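Local atomic coordinates of rhizavidin (Rhizobium etli, PDB entry 3EW1), a protein that binds biotin with high affinity as a dimer, each subunit folding into a closed barrel of the avidin family. Residues 18-21 with 25-28; 39-44 with 68-73; 27-32 with 55-60; 87-90 with 95-98. One frame throughout, in Å; residues are numbered along the deposited sequence.

Contact 1 (18-21 with 25-28); sequences SWQN and STMI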
loop_
_atom_site.group_PDB
_atom_site.type_symbol
_atom_site.label_atom_id
_atom_site.label_comp_id
_atom_site.label_asym_id
_atom_site.label_seq_id
_atom_site.Cartn_x
_atom_site.Cartn_y
_atom_site.Cartn_z
ATOM N N SER B 18 -14.001 -7.475 -7.987
ATOM C CA SER B 18 -13.107 -8.627 -7.938
ATOM C C SER B 18 -12.193 -8.652 -9.157
ATOM O O SER B 18 -12.566 -8.156 -10.255
ATOM C CB SER B 18 -13.922 -9.913 -7.898
ATOM O OG SER B 18 -14.746 -9.894 -6.734
ATOM N N TRP B 19 -11.027 -9.260 -8.975
ATOM C CA TRP B 19 -9.914 -9.201 -9.909
ATOM C C TRP B 19 -9.136 -10.501 -9.829
ATOM O O TRP B 19 -9.069 -11.138 -8.743
ATOM C CB TRP B 19 -8.997 -8.016 -9.562
ATOM C CG TRP B 19 -9.753 -6.735 -9.497
ATOM C CD1 TRP B 19 -10.462 -6.266 -8.440
ATOM C CD2 TRP B 19 -9.930 -5.763 -10.551
ATOM N NE1 TRP B 19 -11.048 -5.067 -8.746
ATOM C CE2 TRP B 19 -10.755 -4.748 -10.045
ATOM C CE3 TRP B 19 -9.447 -5.650 -11.863
ATOM C CZ2 TRP B 19 -11.123 -3.639 -10.782
ATOM C CZ3 TRP B 19 -9.820 -4.544 -12.610
ATOM C CH2 TRP B 19 -10.655 -3.549 -12.076
ATOM N N GLN B 20 -8.591 -10.917 -10.974
ATOM C CA GLN B 20 -7.738 -12.103 -11.076
ATOM C C GLN B 20 -6.459 -11.753 -11.822
ATOM O O GLN B 20 -6.528 -11.173 -12.917
ATOM C CB GLN B 20 -8.468 -13.219 -11.825
ATOM C CG GLN B 20 -7.681 -14.503 -11.853
ATOM C CD GLN B 20 -8.237 -15.484 -12.850
ATOM O OE1 GLN B 20 -8.489 -16.632 -12.513
ATOM N NE2 GLN B 20 -8.438 -15.030 -14.093
ATOM N N ASN B 21 -5.285 -12.069 -11.272
ATOM C CA ASN B 21 -4.047 -11.848 -12.044
ATOM C C ASN B 21 -3.655 -13.065 -12.892
ATOM O O ASN B 21 -4.340 -14.092 -12.873
ATOM C CB ASN B 21 -2.871 -11.308 -11.199
ATOM C CG ASN B 21 -2.246 -12.353 -10.287
ATOM O OD1 ASN B 21 -2.444 -13.545 -10.441
ATOM N ND2 ASN B 21 -1.492 -11.885 -9.286
ATOM N N SER B 25 -4.042 -15.588 -8.905
ATOM C CA SER B 25 -4.339 -14.957 -7.634
ATOM C C SER B 25 -5.536 -14.037 -7.808
ATOM O O SER B 25 -5.762 -13.507 -8.906
ATOM C CB SER B 25 -3.127 -14.194 -7.121
ATOM O OG SER B 25 -2.076 -15.110 -6.858
ATOM N N THR B 26 -6.340 -13.914 -6.755
ATOM C CA THR B 26 -7.519 -13.045 -6.794
ATOM C C THR B 26 -7.509 -12.015 -5.665
ATOM O O THR B 26 -6.878 -12.208 -4.589
ATOM C CB THR B 26 -8.824 -13.868 -6.728
ATOM O OG1 THR B 26 -8.775 -14.734 -5.579
ATOM C CG2 THR B 26 -9.016 -14.693 -8.005
ATOM N N MET B 27 -8.151 -10.887 -5.917
ATOM C CA MET B 27 -8.390 -9.947 -4.865
ATOM C C MET B 27 -9.783 -9.377 -4.970
ATOM O O MET B 27 -10.342 -9.280 -6.076
ATOM C CB MET B 27 -7.324 -8.860 -4.827
ATOM C CG MET B 27 -7.349 -7.921 -6.009
ATOM S SD MET B 27 -6.036 -6.668 -5.838
ATOM C CE MET B 27 -6.262 -5.739 -7.350
ATOM N N ILE B 28 -10.358 -9.050 -3.833
ATOM C CA ILE B 28 -11.642 -8.455 -3.761
ATOM C C ILE B 28 -11.420 -7.132 -3.115
ATOM O O ILE B 28 -10.930 -7.112 -1.988
ATOM C CB ILE B 28 -12.614 -9.298 -2.911
ATOM C CG1 ILE B 28 -12.822 -10.638 -3.621
ATOM C CG2 ILE B 28 -13.932 -8.514 -2.725
ATOM C CD1 ILE B 28 -13.728 -11.692 -2.929
HETATM O O HOH W 1 0.038 -14.012 -8.056
#
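The first beta hairpin of the avidin barrel brings Ser18–Asn21 against Ser25–Ile28, and the hairpin holds Asn21, a biotin-binding residue. Trp19 and Met27 form a hydrogen-bonded antiparallel pair: Trp19 N reaches Met27 O at 3.0 Å, and Met27 N returns the bond to Trp19 O. On the same face of the sheet Met27 CG lies 3.9 Å from Trp19 CB, the apolar side of the pairing. Nearer the turn Asn21 N gives a 2.8 Å bond to Ser25 O. The Asn21 side chain sets CG between its backbone N and carbonyl carbon (chi1 74°), which brings the amide to Ser25 across the hairpin. There Asn21 OD1 accepts Ser25 N at 3.0 Å, the donor standing 44° above the carbonyl plane, and also Ser23 N. The other branch, Asn21 ND2, donates to a water 2.9 Å away that lies 2.7 Å from Ser25 OG, itself hydrogen-bonded to Arg44 N; a weak bond joins ND2 to OD2 of Asp119, another biotin-binding residue. With an alanine in place of Asn21, the amides of Ser23 and Ser25 would probably lose their shared acceptor, leaving the turn freer to move. One side chain thus ties the hairpin together within a pocket built for biotin.

Contact 2 (39-44 with 68-73); sequences GQYVNR and FSVGWN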
loop_
_atom_site.group_PDB
_atom_site.type_symbol
_atom_site.label_atom_id
_atom_site.label_comp_id
_atom_site.label_asym_id
_atom_site.label_seq_id
_atom_site.Cartn_x
_atom_site.Cartn_y
_atom_site.Cartn_z
ATOM N N GLY B 39 -9.575 -4.605 1.198
ATOM C CA GLY B 39 -9.957 -5.821 0.534
ATOM C C GLY B 39 -9.258 -7.020 1.059
ATOM O O GLY B 39 -8.690 -6.974 2.141
ATOM N N GLN B 40 -9.263 -8.079 0.275
ATOM C CA GLN B 40 -8.735 -9.371 0.673
ATOM C C GLN B 40 -8.058 -9.975 -0.514
ATOM O O GLN B 40 -8.581 -9.896 -1.611
ATOM C CB GLN B 40 -9.842 -10.302 1.191
ATOM C CG GLN B 40 -10.508 -9.832 2.477
ATOM C CD GLN B 40 -9.611 -9.944 3.696
ATOM O OE1 GLN B 40 -8.889 -10.911 3.838
ATOM N NE2 GLN B 40 -9.728 -8.982 4.622
ATOM N N TYR B 41 -6.889 -10.543 -0.324
ATOM C CA TYR B 41 -6.137 -11.105 -1.417
ATOM C C TYR B 41 -5.959 -12.607 -1.175
ATOM O O TYR B 41 -5.670 -13.049 -0.040
ATOM C CB TYR B 41 -4.778 -10.395 -1.475
ATOM C CG TYR B 41 -3.931 -10.713 -2.686
ATOM C CD1 TYR B 41 -3.202 -11.895 -2.773
ATOM C CD2 TYR B 41 -3.835 -9.792 -3.744
ATOM C CE1 TYR B 41 -2.410 -12.170 -3.930
ATOM C CE2 TYR B 41 -3.044 -10.038 -4.841
ATOM C CZ TYR B 41 -2.342 -11.224 -4.929
ATOM O OH TYR B 41 -1.573 -11.451 -6.045
ATOM N N VAL B 42 -6.129 -13.399 -2.231
ATOM C CA VAL B 42 -5.923 -14.855 -2.149
ATOM C C VAL B 42 -4.842 -15.223 -3.156
ATOM O O VAL B 42 -5.013 -15.076 -4.380
ATOM C CB VAL B 42 -7.206 -15.733 -2.379
ATOM C CG1 VAL B 42 -6.860 -17.206 -2.163
ATOM C CG2 VAL B 42 -8.313 -15.343 -1.410
ATOM N N ASN B 43 -3.709 -15.662 -2.638
ATOM C CA ASN B 43 -2.567 -16.031 -3.421
ATOM C C ASN B 43 -2.727 -17.458 -3.939
ATOM O O ASN B 43 -3.110 -18.355 -3.188
ATOM C CB ASN B 43 -1.313 -15.901 -2.557
ATOM C CG ASN B 43 -0.097 -16.442 -3.218
ATOM O OD1 ASN B 43 0.168 -16.166 -4.407
ATOM N ND2 ASN B 43 0.693 -17.209 -2.464
ATOM N N ARG B 44 -2.450 -17.634 -5.231
ATOM C CA ARG B 44 -2.441 -18.937 -5.878
ATOM C C ARG B 44 -1.209 -19.108 -6.774
ATOM O O ARG B 44 -1.199 -19.985 -7.639
ATOM C CB ARG B 44 -3.725 -19.135 -6.687
ATOM C CG ARG B 44 -4.960 -19.151 -5.842
ATOM C CD ARG B 44 -6.166 -19.532 -6.640
ATOM N NE ARG B 44 -7.347 -19.432 -5.800
ATOM C CZ ARG B 44 -8.017 -18.301 -5.597
ATOM N NH1 ARG B 44 -7.611 -17.193 -6.191
ATOM N NH2 ARG B 44 -9.090 -18.288 -4.807
ATOM N N PHE B 68 -1.352 -0.632 -3.488
ATOM C CA PHE B 68 -1.953 -1.425 -2.435
ATOM C C PHE B 68 -0.926 -2.379 -1.845
ATOM O O PHE B 68 0.132 -2.648 -2.439
ATOM C CB PHE B 68 -3.246 -2.127 -2.898
ATOM C CG PHE B 68 -3.089 -3.043 -4.082
ATOM C CD1 PHE B 68 -3.185 -2.544 -5.387
ATOM C CD2 PHE B 68 -2.868 -4.397 -3.903
ATOM C CE1 PHE B 68 -3.073 -3.395 -6.487
ATOM C CE2 PHE B 68 -2.772 -5.272 -5.008
ATOM C CZ PHE B 68 -2.854 -4.754 -6.287
ATOM N N SER B 69 -1.261 -2.923 -0.685
ATOM C CA SER B 69 -0.263 -3.589 0.207
ATOM C C SER B 69 -0.862 -4.806 0.906
ATOM O O SER B 69 -2.031 -4.758 1.331
ATOM C CB SER B 69 0.168 -2.602 1.301
ATOM O OG SER B 69 0.775 -1.428 0.782
ATOM N N VAL B 70 -0.063 -5.876 1.049
ATOM C CA VAL B 70 -0.506 -7.097 1.725
ATOM C C VAL B 70 0.655 -7.545 2.604
ATOM O O VAL B 70 1.782 -7.627 2.136
ATOM C CB VAL B 70 -0.891 -8.222 0.695
ATOM C CG1 VAL B 70 -1.144 -9.546 1.361
ATOM C CG2 VAL B 70 -2.135 -7.809 -0.156
ATOM N N GLY B 71 0.382 -7.764 3.899
ATOM C CA GLY B 71 1.321 -8.469 4.797
ATOM C C GLY B 71 0.944 -9.952 4.799
ATOM O O GLY B 71 -0.251 -10.293 4.754
ATOM N N TRP B 72 1.941 -10.842 4.831
ATOM C CA TRP B 72 1.672 -12.270 4.639
ATOM C C TRP B 72 1.443 -13.096 5.935
ATOM O O TRP B 72 1.936 -14.209 6.070
ATOM C CB TRP B 72 2.732 -12.886 3.722
ATOM C CG TRP B 72 2.608 -12.306 2.298
ATOM C CD1 TRP B 72 3.462 -11.409 1.711
ATOM C CD2 TRP B 72 1.523 -12.507 1.374
ATOM N NE1 TRP B 72 2.991 -11.085 0.432
ATOM C CE2 TRP B 72 1.812 -11.754 0.214
ATOM C CE3 TRP B 72 0.376 -13.285 1.401
ATOM C CZ2 TRP B 72 0.960 -11.750 -0.919
ATOM C CZ3 TRP B 72 -0.473 -13.288 0.285
ATOM C CH2 TRP B 72 -0.186 -12.495 -0.845
ATOM N N ASN B 73 0.634 -12.548 6.835
ATOM C CA ASN B 73 0.144 -13.258 8.008
ATOM C C ASN B 73 -1.313 -12.920 8.229
ATOM O O ASN B 73 -1.642 -11.765 8.439
ATOM C CB ASN B 73 0.955 -12.906 9.280
ATOM C CG ASN B 73 0.605 -13.824 10.472
ATOM O OD1 ASN B 73 -0.141 -14.795 10.358
ATOM N ND2 ASN B 73 1.187 -13.522 11.620
#
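Tyr41, a biotin-binding residue, meets Val70 and Trp72 inside the barrel, and the contact is tight at one end and looser at the other. The tight part centres on Trp72 CH2, the tip of the indole, which comes within 3.6 Å of Tyr41 CD1 and 3.8 Å of Tyr41 CE1. The two rings are nearly perpendicular, their planes at 83° and the centroid of the Tyr41 ring 5.8 Å from that of the six-membered ring of Trp72; Tyr41 CE1 lies at the edge of the Trp72 ring, near its plane. At the base of the tyrosine side chain, Val70 CG2 packs on Tyr41 CB at 3.9 Å. The other methyl of Val70, CG1, stands over one face of the Trp72 indole, offset toward its rim, so one valine braces both aromatic groups. With CG anti to the backbone N (chi1 -171°), the Tyr41 ring is placed where Trp72 CH2 meets its CD1 and CE1 atoms.

At the looser end, where strand 36-42 has given way to a loop, Asn43 offers just CB, 4.0 Å from Trp72 CZ3. Its amide belongs to other partners, OD1 to Ala45 N and ND2 to Thr48 OG1. Outward, Gln40 and Val42 point away from the contact and are partly exposed. Trp72 NE1 likewise bonds outside, to Thr83 OG1, and Trp72 also packs on Asn62 of the second subunit.

No hydrogen bond crosses between the two segments. Carbon-to-carbon packing fixes the rings, while the polar groups of Asn43 and Trp72 are satisfied elsewhere; this is consistent with an apolar wall set among the polar groups of the biotin site.

Contact 3 (27-32 with 55-60); sequences MIIQVD and YPLTGR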
loop_
_atom_site.group_PDB
_atom_site.type_symbol
_atom_site.label_atom_id
_atom_site.label_comp_id
_atom_site.label_asym_id
_atom_site.label_seq_id
_atom_site.Cartn_x
_atom_site.Cartn_y
_atom_site.Cartn_z
ATOM N N MET B 27 -8.151 -10.887 -5.917
ATOM C CA MET B 27 -8.390 -9.947 -4.865
ATOM C C MET B 27 -9.783 -9.377 -4.970
ATOM O O MET B 27 -10.342 -9.280 -6.076
ATOM C CB MET B 27 -7.324 -8.860 -4.827
ATOM C CG MET B 27 -7.349 -7.921 -6.009
ATOM S SD MET B 27 -6.036 -6.668 -5.838
ATOM C CE MET B 27 -6.262 -5.739 -7.350
ATOM N N ILE B 28 -10.358 -9.050 -3.833
ATOM C CA ILE B 28 -11.642 -8.455 -3.761
ATOM C C ILE B 28 -11.420 -7.132 -3.115
ATOM O O ILE B 28 -10.930 -7.112 -1.988
ATOM C CB ILE B 28 -12.614 -9.298 -2.911
ATOM C CG1 ILE B 28 -12.822 -10.638 -3.621
ATOM C CG2 ILE B 28 -13.932 -8.514 -2.725
ATOM C CD1 ILE B 28 -13.728 -11.692 -2.929
ATOM N N ILE B 29 -11.777 -6.040 -3.778
ATOM C CA ILE B 29 -11.474 -4.704 -3.234
ATOM C C ILE B 29 -12.703 -3.826 -3.085
ATOM O O ILE B 29 -13.731 -4.039 -3.726
ATOM C CB ILE B 29 -10.356 -3.930 -4.008
ATOM C CG1 ILE B 29 -10.815 -3.500 -5.412
ATOM C CG2 ILE B 29 -9.056 -4.741 -4.013
ATOM C CD1 ILE B 29 -9.731 -2.764 -6.192
ATOM N N GLN B 30 -12.587 -2.868 -2.175
ATOM C CA GLN B 30 -13.581 -1.847 -1.966
ATOM C C GLN B 30 -12.830 -0.554 -2.033
ATOM O O GLN B 30 -11.843 -0.357 -1.317
ATOM C CB GLN B 30 -14.262 -1.950 -0.588
ATOM C CG GLN B 30 -15.032 -3.235 -0.398
ATOM C CD GLN B 30 -14.141 -4.367 0.118
ATOM O OE1 GLN B 30 -13.246 -4.139 0.942
ATOM N NE2 GLN B 30 -14.406 -5.585 -0.322
ATOM N N VAL B 31 -13.272 0.346 -2.875
ATOM C CA VAL B 31 -12.679 1.660 -3.010
ATOM C C VAL B 31 -13.722 2.672 -2.566
ATOM O O VAL B 31 -14.821 2.694 -3.114
ATOM C CB VAL B 31 -12.284 1.949 -4.486
ATOM C CG1 VAL B 31 -11.639 3.325 -4.588
ATOM C CG2 VAL B 31 -11.378 0.853 -5.044
ATOM N N ASP B 32 -13.434 3.442 -1.512
ATOM C CA ASP B 32 -14.407 4.403 -1.051
ATOM C C ASP B 32 -14.273 5.775 -1.727
ATOM O O ASP B 32 -13.356 6.003 -2.504
ATOM C CB ASP B 32 -14.465 4.478 0.492
ATOM C CG ASP B 32 -13.304 5.237 1.119
ATOM O OD1 ASP B 32 -12.540 5.946 0.419
ATOM O OD2 ASP B 32 -13.171 5.132 2.383
ATOM N N TYR B 55 -5.893 -12.817 2.739
ATOM C CA TYR B 55 -4.995 -11.894 3.449
ATOM C C TYR B 55 -5.508 -10.470 3.280
ATOM O O TYR B 55 -5.859 -10.073 2.177
ATOM C CB TYR B 55 -3.600 -12.011 2.873
ATOM C CG TYR B 55 -2.951 -13.272 3.345
ATOM C CD1 TYR B 55 -3.127 -14.458 2.641
ATOM C CD2 TYR B 55 -2.189 -13.308 4.536
ATOM C CE1 TYR B 55 -2.567 -15.667 3.081
ATOM C CE2 TYR B 55 -1.593 -14.506 4.942
ATOM C CZ TYR B 55 -1.804 -15.684 4.216
ATOM O OH TYR B 55 -1.296 -16.914 4.559
ATOM N N PRO B 56 -5.544 -9.686 4.363
ATOM C CA PRO B 56 -6.010 -8.295 4.254
ATOM C C PRO B 56 -5.151 -7.499 3.287
ATOM O O PRO B 56 -3.926 -7.668 3.185
ATOM C CB PRO B 56 -5.819 -7.754 5.694
ATOM C CG PRO B 56 -5.955 -9.013 6.564
ATOM C CD PRO B 56 -5.196 -10.049 5.756
ATOM N N LEU B 57 -5.821 -6.627 2.551
ATOM C CA LEU B 57 -5.147 -5.694 1.690
ATOM C C LEU B 57 -5.654 -4.306 1.955
ATOM O O LEU B 57 -6.816 -4.097 2.310
ATOM C CB LEU B 57 -5.384 -6.138 0.248
ATOM C CG LEU B 57 -5.961 -5.585 -1.034
ATOM C CD1 LEU B 57 -6.233 -4.083 -1.270
ATOM C CD2 LEU B 57 -5.252 -6.259 -2.212
ATOM N N THR B 58 -4.761 -3.347 1.804
ATOM C CA THR B 58 -5.130 -1.945 1.998
ATOM C C THR B 58 -4.382 -1.111 0.973
ATOM O O THR B 58 -3.328 -1.495 0.523
ATOM C CB THR B 58 -4.804 -1.525 3.426
ATOM O OG1 THR B 58 -5.355 -0.236 3.695
ATOM C CG2 THR B 58 -3.339 -1.561 3.607
ATOM N N GLY B 59 -4.900 0.046 0.602
ATOM C CA GLY B 59 -4.314 0.783 -0.522
ATOM C C GLY B 59 -4.913 2.175 -0.651
ATOM O O GLY B 59 -5.793 2.570 0.159
ATOM N N ARG B 60 -4.489 2.895 -1.698
ATOM C CA ARG B 60 -4.988 4.241 -1.997
ATOM C C ARG B 60 -5.127 4.380 -3.491
ATOM O O ARG B 60 -4.366 3.782 -4.225
ATOM C CB ARG B 60 -4.028 5.337 -1.504
ATOM C CG ARG B 60 -3.880 5.444 0.065
ATOM C CD ARG B 60 -5.076 6.126 0.767
ATOM N NE ARG B 60 -5.368 7.437 0.171
ATOM C CZ ARG B 60 -6.495 8.149 0.288
ATOM N NH1 ARG B 60 -7.510 7.733 1.041
ATOM N NH2 ARG B 60 -6.601 9.298 -0.391
#
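Asp32 OD1 is gripped by two backbone N-H groups, those of Phe34 and Asn36, in the turn that follows strand 26-31. Across the contact, Arg60 NH1 stays 5.4 Å from Asp32 OD1 and makes no salt bridge with it; it bonds instead to Asn36 OD1 and Phe34 O, so both residues serve the same turn. The segments themselves are joined by apolar side chains alone.

Leu57 carries this packing. Its isobutyl group forks toward strand 26-31 and crosses the two residues it meets at a slant: CD2 lies 3.7 Å from Met27 SD, and CD1 lies 4.0 Å from Ile29 CG2. The model places Leu57 CG almost eclipsed with the carbonyl carbon (chi1 123°), and CD1 almost eclipsed with CA, an unusual conformation that makes the exact methyl positions less certain than the packing as a whole. Met27 brings its sulphur to the leucine through an extended chain (chi2 180°), which carries the thioether well into the interior. Ile29 uses only its CG2 branch here, since the longer branch runs on to Trp19, where Ile29 CD1 is 3.7 Å from Trp19 NE1.

Strand 36-42 lies between the two segments in the sheet and contributes Val37, which touches both Ile29 and Leu57. Phe68 closes in from strand 65-71, with Phe68 CD2 packed against Leu57 CD2. The outer side of strand 54-62 is part of the dimer interface, where Thr58 OG1 is hydrogen-bonded to Thr58 OG1 of the second subunit. Side chains meeting over an intervening strand are what the strong curvature of an antiparallel avidin barrel produces in its interior.

Contact 4 (87-90 with 95-98); sequences GYAQ and NTEI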
loop_
_atom_site.group_PDB
_atom_site.type_symbol
_atom_site.label_atom_id
_atom_site.label_comp_id
_atom_site.label_asym_id
_atom_site.label_seq_id
_atom_site.Cartn_x
_atom_site.Cartn_y
_atom_site.Cartn_z
ATOM N N GLY B 87 0.461 0.719 -9.622
ATOM C CA GLY B 87 0.150 0.690 -11.056
ATOM C C GLY B 87 -1.077 1.520 -11.341
ATOM O O GLY B 87 -1.351 2.531 -10.680
ATOM N N TYR B 88 -1.792 1.121 -12.386
ATOM C CA TYR B 88 -2.915 1.919 -12.873
ATOM C C TYR B 88 -3.963 1.043 -13.539
ATOM O O TYR B 88 -3.662 -0.061 -13.961
ATOM C CB TYR B 88 -2.391 2.945 -13.882
ATOM C CG TYR B 88 -1.569 2.314 -15.017
ATOM C CD1 TYR B 88 -0.185 2.113 -14.896
ATOM C CD2 TYR B 88 -2.193 1.876 -16.206
ATOM C CE1 TYR B 88 0.549 1.503 -15.941
ATOM C CE2 TYR B 88 -1.477 1.278 -17.231
ATOM C CZ TYR B 88 -0.120 1.108 -17.108
ATOM O OH TYR B 88 0.568 0.535 -18.143
ATOM N N ALA B 89 -5.192 1.538 -13.569
ATOM C CA ALA B 89 -6.316 0.901 -14.275
ATOM C C ALA B 89 -6.353 1.379 -15.720
ATOM O O ALA B 89 -6.139 2.563 -15.974
ATOM C CB ALA B 89 -7.631 1.241 -13.598
ATOM N N GLN B 90 -6.612 0.459 -16.658
ATOM C CA GLN B 90 -6.893 0.861 -18.043
ATOM C C GLN B 90 -7.854 -0.150 -18.647
ATOM O O GLN B 90 -8.122 -1.200 -18.059
ATOM C CB GLN B 90 -5.615 0.886 -18.851
ATOM C CG GLN B 90 -4.883 -0.443 -18.883
ATOM C CD GLN B 90 -3.687 -0.416 -19.826
ATOM O OE1 GLN B 90 -3.211 0.661 -20.257
ATOM N NE2 GLN B 90 -3.195 -1.601 -20.160
ATOM N N ASN B 95 -12.729 -4.896 -21.208
ATOM C CA ASN B 95 -12.625 -5.228 -19.796
ATOM C C ASN B 95 -11.612 -4.288 -19.156
ATOM O O ASN B 95 -10.651 -3.889 -19.784
ATOM C CB ASN B 95 -12.171 -6.686 -19.609
ATOM C CG ASN B 95 -12.560 -7.278 -18.216
ATOM O OD1 ASN B 95 -13.653 -7.011 -17.697
ATOM N ND2 ASN B 95 -11.661 -8.089 -17.627
ATOM N N THR B 96 -11.842 -3.943 -17.897
ATOM C CA THR B 96 -10.883 -3.173 -17.120
ATOM C C THR B 96 -9.762 -4.095 -16.594
ATOM O O THR B 96 -10.014 -5.247 -16.252
ATOM C CB THR B 96 -11.594 -2.550 -15.923
ATOM O OG1 THR B 96 -12.810 -1.947 -16.398
ATOM C CG2 THR B 96 -10.738 -1.483 -15.293
ATOM N N GLU B 97 -8.536 -3.586 -16.548
ATOM C CA GLU B 97 -7.403 -4.347 -15.982
ATOM C C GLU B 97 -6.567 -3.392 -15.146
ATOM O O GLU B 97 -6.592 -2.167 -15.361
ATOM C CB GLU B 97 -6.543 -5.042 -17.062
ATOM C CG GLU B 97 -5.872 -4.094 -18.059
ATOM C CD GLU B 97 -5.024 -4.796 -19.153
ATOM O OE1 GLU B 97 -4.396 -4.050 -19.956
ATOM O OE2 GLU B 97 -4.988 -6.063 -19.226
ATOM N N ILE B 98 -5.861 -3.938 -14.156
ATOM C CA ILE B 98 -4.930 -3.108 -13.404
ATOM C C ILE B 98 -3.538 -3.619 -13.674
ATOM O O ILE B 98 -3.257 -4.784 -13.427
ATOM C CB ILE B 98 -5.238 -3.175 -11.891
ATOM C CG1 ILE B 98 -6.698 -2.770 -11.627
ATOM C CG2 ILE B 98 -4.292 -2.269 -11.078
ATOM C CD1 ILE B 98 -7.207 -2.989 -10.167
#
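Gln90 and Glu97 face each other as the hydrogen-bonded pair of a beta hairpin, formed by strands 78-92 and 95-108 of the barrel. Gln90 N bonds to Glu97 O and Glu97 N to Gln90 O, both at 2.9 Å. The two side chains then copy one another. Each has CG between the backbone N and the carbonyl carbon, with chi1 58° in Gln90 and 62° in Glu97, and each continues as an extended chain. They therefore run side by side in the same direction, Gln90 CG 3.9 Å from Glu97 CG, and deliver their flat ends at the same height. The amide of Gln90 and the carboxylate of Glu97 are nearly coplanar, 14° apart, and Gln90 NE2 donates to the anti side of Glu97 OE1 at 2.7 Å. The second carboxylate oxygen, OE2, is bonded to Gln122 NE2, so an amide group holds each oxygen and the carboxylate is probably charged and fixed in rotation. A leucine in place of Gln90 would probably leave Glu97 OE1 without this donor and the carboxylate held from one side only.

On the opposite face of the hairpin, Ala89 and Ile98 form a non-hydrogen-bonded pair, with Ala89 CA 4.3 Å from Ile98 CA. Ile98 enters the barrel interior, where it touches Trp19. Ile98 CG2, the branch anti to the backbone N, rests 3.7 Å from Tyr88 O on the neighbouring strand.

Overall arrangement
From the N terminus, contact 1 closes first, shutting the short turn between strands 15-21 and 26-31. Contact 3 begins on the stretch where contact 1 ends, sharing Met27 and Ile28, and is completed by strand 54-62. Before that happens contact 2 opens at 39-44, and it closes only at 68-73, so contacts 2 and 3 cross; both span non-neighbouring strands through the barrel interior. Contact 4 comes last, in series with the rest, and closes the hairpin of strands 78-92 and 95-108. Trp19 and Met27 touch residues of contact 4, bringing the early strands against the late ones, while contacts 2, 3 and 4 also reach the second subunit.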